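Local coordinates for periplasmic beta-glucosidase (Pseudomonas aeruginosa, PDB 6R5T), which probably hydrolyses terminal, non-reducing beta-D-glucosyl residues from beta-D-glucosides, releasing beta-D-glucose, as a periplasmic member of glycoside hydrolase family 3, at residues H84-A96 and L536-A548. The protein carries 1 engineered substitution. Numbering follows the deposited sequence.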
loop_
_atom_site.group_PDB
_atom_site.type_symbol
_atom_site.label_atom_id
_atom_site.label_comp_id
_atom_site.label_asym_id
_atom_site.label_seq_id
_atom_site.Cartn_x
_atom_site.Cartn_y
_atom_site.Cartn_z
ATOM N N HIS A 84 -28.266 -5.322 -18.010
ATOM C CA HIS A 84 -28.087 -6.122 -19.225
ATOM C C HIS A 84 -28.204 -5.270 -20.475
ATOM O O HIS A 84 -27.214 -5.006 -21.102
ATOM C CB HIS A 84 -29.038 -7.329 -19.178
ATOM C CG HIS A 84 -28.887 -8.155 -20.390
ATOM N ND1 HIS A 84 -27.682 -8.673 -20.736
ATOM C CD2 HIS A 84 -29.764 -8.501 -21.365
ATOM C CE1 HIS A 84 -27.798 -9.349 -21.870
ATOM N NE2 HIS A 84 -29.062 -9.260 -22.288
ATOM N N ARG A 85 -29.404 -4.785 -20.775
ATOM C CA ARG A 85 -29.634 -3.827 -21.887
ATOM C C ARG A 85 -29.977 -2.454 -21.323
ATOM O O ARG A 85 -29.424 -1.485 -21.851
ATOM C CB ARG A 85 -30.741 -4.336 -22.827
ATOM C CG ARG A 85 -30.288 -5.431 -23.769
ATOM C CD ARG A 85 -31.399 -6.027 -24.661
ATOM N NE ARG A 85 -32.204 -6.968 -23.904
ATOM C CZ ARG A 85 -33.337 -6.719 -23.280
ATOM N NH1 ARG A 85 -33.908 -5.525 -23.354
ATOM N NH2 ARG A 85 -33.903 -7.643 -22.521
ATOM N N THR A 86 -30.802 -2.392 -20.287
ATOM C CA THR A 86 -31.027 -1.138 -19.549
ATOM C C THR A 86 -29.900 -1.058 -18.510
ATOM O O THR A 86 -29.869 -1.878 -17.591
ATOM C CB THR A 86 -32.380 -1.054 -18.872
ATOM O OG1 THR A 86 -33.411 -1.318 -19.819
ATOM C CG2 THR A 86 -32.571 0.290 -18.257
ATOM N N ILE A 87 -28.987 -0.123 -18.712
ATOM C CA ILE A 87 -27.805 -0.035 -17.817
ATOM C C ILE A 87 -28.110 0.909 -16.661
ATOM O O ILE A 87 -28.474 2.063 -16.843
ATOM C CB ILE A 87 -26.572 0.350 -18.626
ATOM C CG1 ILE A 87 -26.380 -0.578 -19.837
ATOM C CG2 ILE A 87 -25.367 0.364 -17.706
ATOM C CD1 ILE A 87 -26.503 -2.077 -19.521
ATOM N N PHE A 88 -27.925 0.399 -15.459
ATOM C CA PHE A 88 -28.019 1.143 -14.217
ATOM C C PHE A 88 -26.672 1.794 -13.959
ATOM O O PHE A 88 -25.680 1.541 -14.618
ATOM C CB PHE A 88 -28.453 0.199 -13.097
ATOM C CG PHE A 88 -29.848 -0.343 -13.296
ATOM C CD1 PHE A 88 -30.959 0.358 -12.859
ATOM C CD2 PHE A 88 -30.047 -1.535 -13.962
ATOM C CE1 PHE A 88 -32.244 -0.106 -13.116
ATOM C CE2 PHE A 88 -31.327 -2.010 -14.220
ATOM C CZ PHE A 88 -32.426 -1.291 -13.791
ATOM N N PRO A 89 -26.597 2.646 -12.930
ATOM C CA PRO A 89 -25.271 3.120 -12.515
ATOM C C PRO A 89 -24.333 1.955 -12.234
ATOM O O PRO A 89 -24.768 0.880 -11.850
ATOM C CB PRO A 89 -25.538 3.873 -11.202
ATOM C CG PRO A 89 -26.982 4.336 -11.363
ATOM C CD PRO A 89 -27.656 3.214 -12.123
ATOM N N ILE A 90 -23.047 2.243 -12.362
ATOM C CA ILE A 90 -22.008 1.338 -11.849
ATOM C C ILE A 90 -22.273 1.006 -10.415
ATOM O O ILE A 90 -22.890 1.778 -9.663
ATOM C CB ILE A 90 -20.598 1.896 -12.124
ATOM C CG1 ILE A 90 -20.412 3.299 -11.522
ATOM C CG2 ILE A 90 -20.297 1.903 -13.588
ATOM C CD1 ILE A 90 -18.977 3.689 -11.307
ATOM N N SER A 91 -21.778 -0.156 -9.971
ATOM C CA SER A 91 -22.006 -0.629 -8.588
ATOM C C SER A 91 -21.595 0.416 -7.558
ATOM O O SER A 91 -22.255 0.537 -6.548
ATOM C CB SER A 91 -21.322 -1.952 -8.345
ATOM O OG SER A 91 -21.911 -2.927 -9.166
ATOM N N LEU A 92 -20.493 1.132 -7.784
ATOM C CA LEU A 92 -20.049 2.078 -6.743
ATOM C C LEU A 92 -21.123 3.164 -6.590
ATOM O O LEU A 92 -21.337 3.662 -5.497
ATOM C CB LEU A 92 -18.669 2.582 -7.191
ATOM C CG LEU A 92 -17.942 3.435 -6.183
ATOM C CD1 LEU A 92 -17.683 2.673 -4.905
ATOM C CD2 LEU A 92 -16.653 3.904 -6.853
ATOM N N GLY A 93 -21.847 3.535 -7.652
ATOM C CA GLY A 93 -22.975 4.475 -7.651
ATOM C C GLY A 93 -24.221 3.847 -7.033
ATOM O O GLY A 93 -24.957 4.488 -6.288
ATOM N N LEU A 94 -24.505 2.588 -7.319
ATOM C CA LEU A 94 -25.631 1.893 -6.682
ATOM C C LEU A 94 -25.431 1.856 -5.177
ATOM O O LEU A 94 -26.402 1.994 -4.426
ATOM C CB LEU A 94 -25.747 0.458 -7.210
ATOM C CG LEU A 94 -26.078 0.307 -8.683
ATOM C CD1 LEU A 94 -25.985 -1.148 -9.148
ATOM C CD2 LEU A 94 -27.496 0.834 -8.926
ATOM N N ALA A 95 -24.211 1.595 -4.702
ATOM C CA ALA A 95 -23.943 1.530 -3.268
ATOM C C ALA A 95 -24.253 2.878 -2.631
ATOM O O ALA A 95 -24.697 2.894 -1.495
ATOM C CB ALA A 95 -22.499 1.124 -3.020
ATOM N N ALA A 96 -24.011 3.971 -3.334
ATOM C CA ALA A 96 -24.197 5.315 -2.787
ATOM C C ALA A 96 -25.674 5.588 -2.540
ATOM O O ALA A 96 -25.982 6.607 -1.878
ATOM C CB ALA A 96 -23.589 6.370 -3.690
ATOM N N LEU A 536 -21.481 17.842 -8.177
ATOM C CA LEU A 536 -22.392 16.688 -8.129
ATOM C C LEU A 536 -21.609 15.486 -8.663
ATOM O O LEU A 536 -21.171 15.483 -9.798
ATOM C CB LEU A 536 -23.641 16.933 -8.966
ATOM C CG LEU A 536 -24.696 15.841 -8.940
ATOM C CD1 LEU A 536 -25.283 15.715 -7.510
ATOM C CD2 LEU A 536 -25.773 16.082 -10.007
ATOM N N GLU A 537 -21.429 14.493 -7.808
ATOM C CA GLU A 537 -20.799 13.209 -8.178
ATOM C C GLU A 537 -21.851 12.325 -8.851
ATOM O O GLU A 537 -22.853 12.000 -8.174
ATOM C CB GLU A 537 -20.221 12.587 -6.914
ATOM C CG GLU A 537 -19.770 11.146 -7.103
ATOM C CD GLU A 537 -18.598 11.060 -8.028
ATOM O OE1 GLU A 537 -17.451 11.112 -7.520
ATOM O OE2 GLU A 537 -18.802 10.973 -9.272
ATOM N N THR A 538 -21.650 11.942 -10.113
ATOM C CA THR A 538 -22.645 11.138 -10.837
ATOM C C THR A 538 -22.073 9.780 -11.236
ATOM O O THR A 538 -22.784 8.994 -11.914
ATOM C CB THR A 538 -23.176 11.865 -12.083
ATOM O OG1 THR A 538 -22.246 11.810 -13.168
ATOM C CG2 THR A 538 -23.518 13.297 -11.742
ATOM N N TRP A 539 -20.842 9.460 -10.844
ATOM C CA TRP A 539 -20.264 8.132 -11.129
ATOM C C TRP A 539 -20.325 7.892 -12.635
ATOM O O TRP A 539 -19.989 8.810 -13.387
ATOM C CB TRP A 539 -20.993 7.066 -10.333
ATOM C CG TRP A 539 -21.211 7.382 -8.896
ATOM C CD1 TRP A 539 -22.394 7.701 -8.315
ATOM C CD2 TRP A 539 -20.220 7.393 -7.875
ATOM N NE1 TRP A 539 -22.214 7.905 -6.984
ATOM C CE2 TRP A 539 -20.896 7.696 -6.675
ATOM C CE3 TRP A 539 -18.825 7.204 -7.842
ATOM C CZ2 TRP A 539 -20.226 7.816 -5.466
ATOM C CZ3 TRP A 539 -18.172 7.335 -6.631
ATOM C CH2 TRP A 539 -18.865 7.625 -5.466
ATOM N N PHE A 540 -20.767 6.727 -13.087
ATOM C CA PHE A 540 -21.296 6.555 -14.467
ATOM C C PHE A 540 -22.737 6.124 -14.241
ATOM O O PHE A 540 -22.946 5.039 -13.673
ATOM C CB PHE A 540 -20.478 5.571 -15.306
ATOM C CG PHE A 540 -19.036 5.959 -15.515
ATOM C CD1 PHE A 540 -18.701 7.149 -16.155
ATOM C CD2 PHE A 540 -18.033 5.187 -15.006
ATOM C CE1 PHE A 540 -17.381 7.523 -16.321
ATOM C CE2 PHE A 540 -16.710 5.566 -15.158
ATOM C CZ PHE A 540 -16.390 6.735 -15.813
ATOM N N SER A 541 -23.716 6.955 -14.584
ATOM C CA SER A 541 -25.111 6.793 -14.074
ATOM C C SER A 541 -26.019 5.956 -14.998
ATOM O O SER A 541 -27.186 5.762 -14.643
ATOM C CB SER A 541 -25.704 8.130 -13.759
ATOM O OG SER A 541 -25.326 8.515 -12.436
ATOM N N GLY A 542 -25.503 5.461 -16.125
ATOM C CA GLY A 542 -26.246 4.453 -16.918
ATOM C C GLY A 542 -27.066 5.029 -18.045
ATOM O O GLY A 542 -26.964 6.205 -18.408
ATOM N N THR A 543 -27.928 4.176 -18.597
ATOM C CA THR A 543 -28.731 4.489 -19.805
ATOM C C THR A 543 -29.592 5.742 -19.589
ATOM O O THR A 543 -29.729 6.498 -20.545
ATOM C CB THR A 543 -29.629 3.289 -20.092
ATOM O OG1 THR A 543 -28.799 2.177 -20.437
ATOM C CG2 THR A 543 -30.598 3.551 -21.222
ATOM N N GLU A 544 -30.124 5.951 -18.391
ATOM C CA GLU A 544 -30.950 7.135 -18.083
ATOM C C GLU A 544 -30.144 8.156 -17.303
ATOM O O GLU A 544 -30.748 9.084 -16.738
ATOM C CB GLU A 544 -32.191 6.667 -17.339
ATOM C CG GLU A 544 -33.223 6.070 -18.276
ATOM C CD GLU A 544 -33.871 7.084 -19.208
ATOM O OE1 GLU A 544 -34.251 8.150 -18.691
ATOM O OE2 GLU A 544 -33.951 6.846 -20.456
ATOM N N GLY A 545 -28.807 8.052 -17.315
ATOM C CA GLY A 545 -28.009 8.914 -16.449
ATOM C C GLY A 545 -28.313 10.388 -16.643
ATOM O O GLY A 545 -28.480 11.120 -15.682
ATOM N N GLY A 546 -28.345 10.854 -17.874
ATOM C CA GLY A 546 -28.502 12.295 -18.126
ATOM C C GLY A 546 -29.851 12.780 -17.635
ATOM O O GLY A 546 -29.929 13.916 -17.169
ATOM N N ASN A 547 -30.893 11.969 -17.713
ATOM C CA ASN A 547 -32.225 12.396 -17.201
ATOM C C ASN A 547 -32.231 12.429 -15.675
ATOM O O ASN A 547 -32.729 13.406 -15.075
ATOM C CB ASN A 547 -33.337 11.490 -17.705
ATOM C CG ASN A 547 -33.779 11.793 -19.121
ATOM O OD1 ASN A 547 -33.764 12.952 -19.546
ATOM N ND2 ASN A 547 -34.200 10.729 -19.836
ATOM N N ALA A 548 -31.590 11.466 -15.015
ATOM C CA ALA A 548 -31.525 11.453 -13.546
ATOM C C ALA A 548 -30.690 12.658 -13.064
ATOM O O ALA A 548 -31.021 13.288 -12.045
ATOM C CB ALA A 548 -30.999 10.134 -13.062
HETATM O O HOH W 1 -29.535 4.862 -15.705
#
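T543 grips the backbone of I87 twice. Its OG1 accepts the I87 N-H at 2.9 Å, while its own N donates to I87 O at 2.8 Å. With OG1 beside its own backbone N (chi1 -65°), the threonine presents hydroxyl and amide to one residue. Farther along, I90 N meets F540 O at 3.1 Å. One water accepts the E544 N-H and lies within hydrogen-bonding distance of S541 O and I87 O.

G542 CA lies 3.3 Å from I87 O, too close for any side chain, and its backbone angles (phi 95°, psi -168°) by themselves call for glycine. G93 sets its CA over one face of the W539 indole, 3.5 Å from the five-membered ring's centroid, a CH-pi contact; E537 CG covers the opposite face. L92 CD2 touches CZ3 of the indole, and A96 CB lies near its NE1, which bonds to G362 O. I90 packs CG1 against W539 CB and CG2 against F540 CB.

This buried seam joins the N-terminal TIM-barrel domain to the C-terminal domain of the family 3 fold. The N-H groups of I87, I90, T543 and the indole all find acceptors there, as suits a fixed interface between domains.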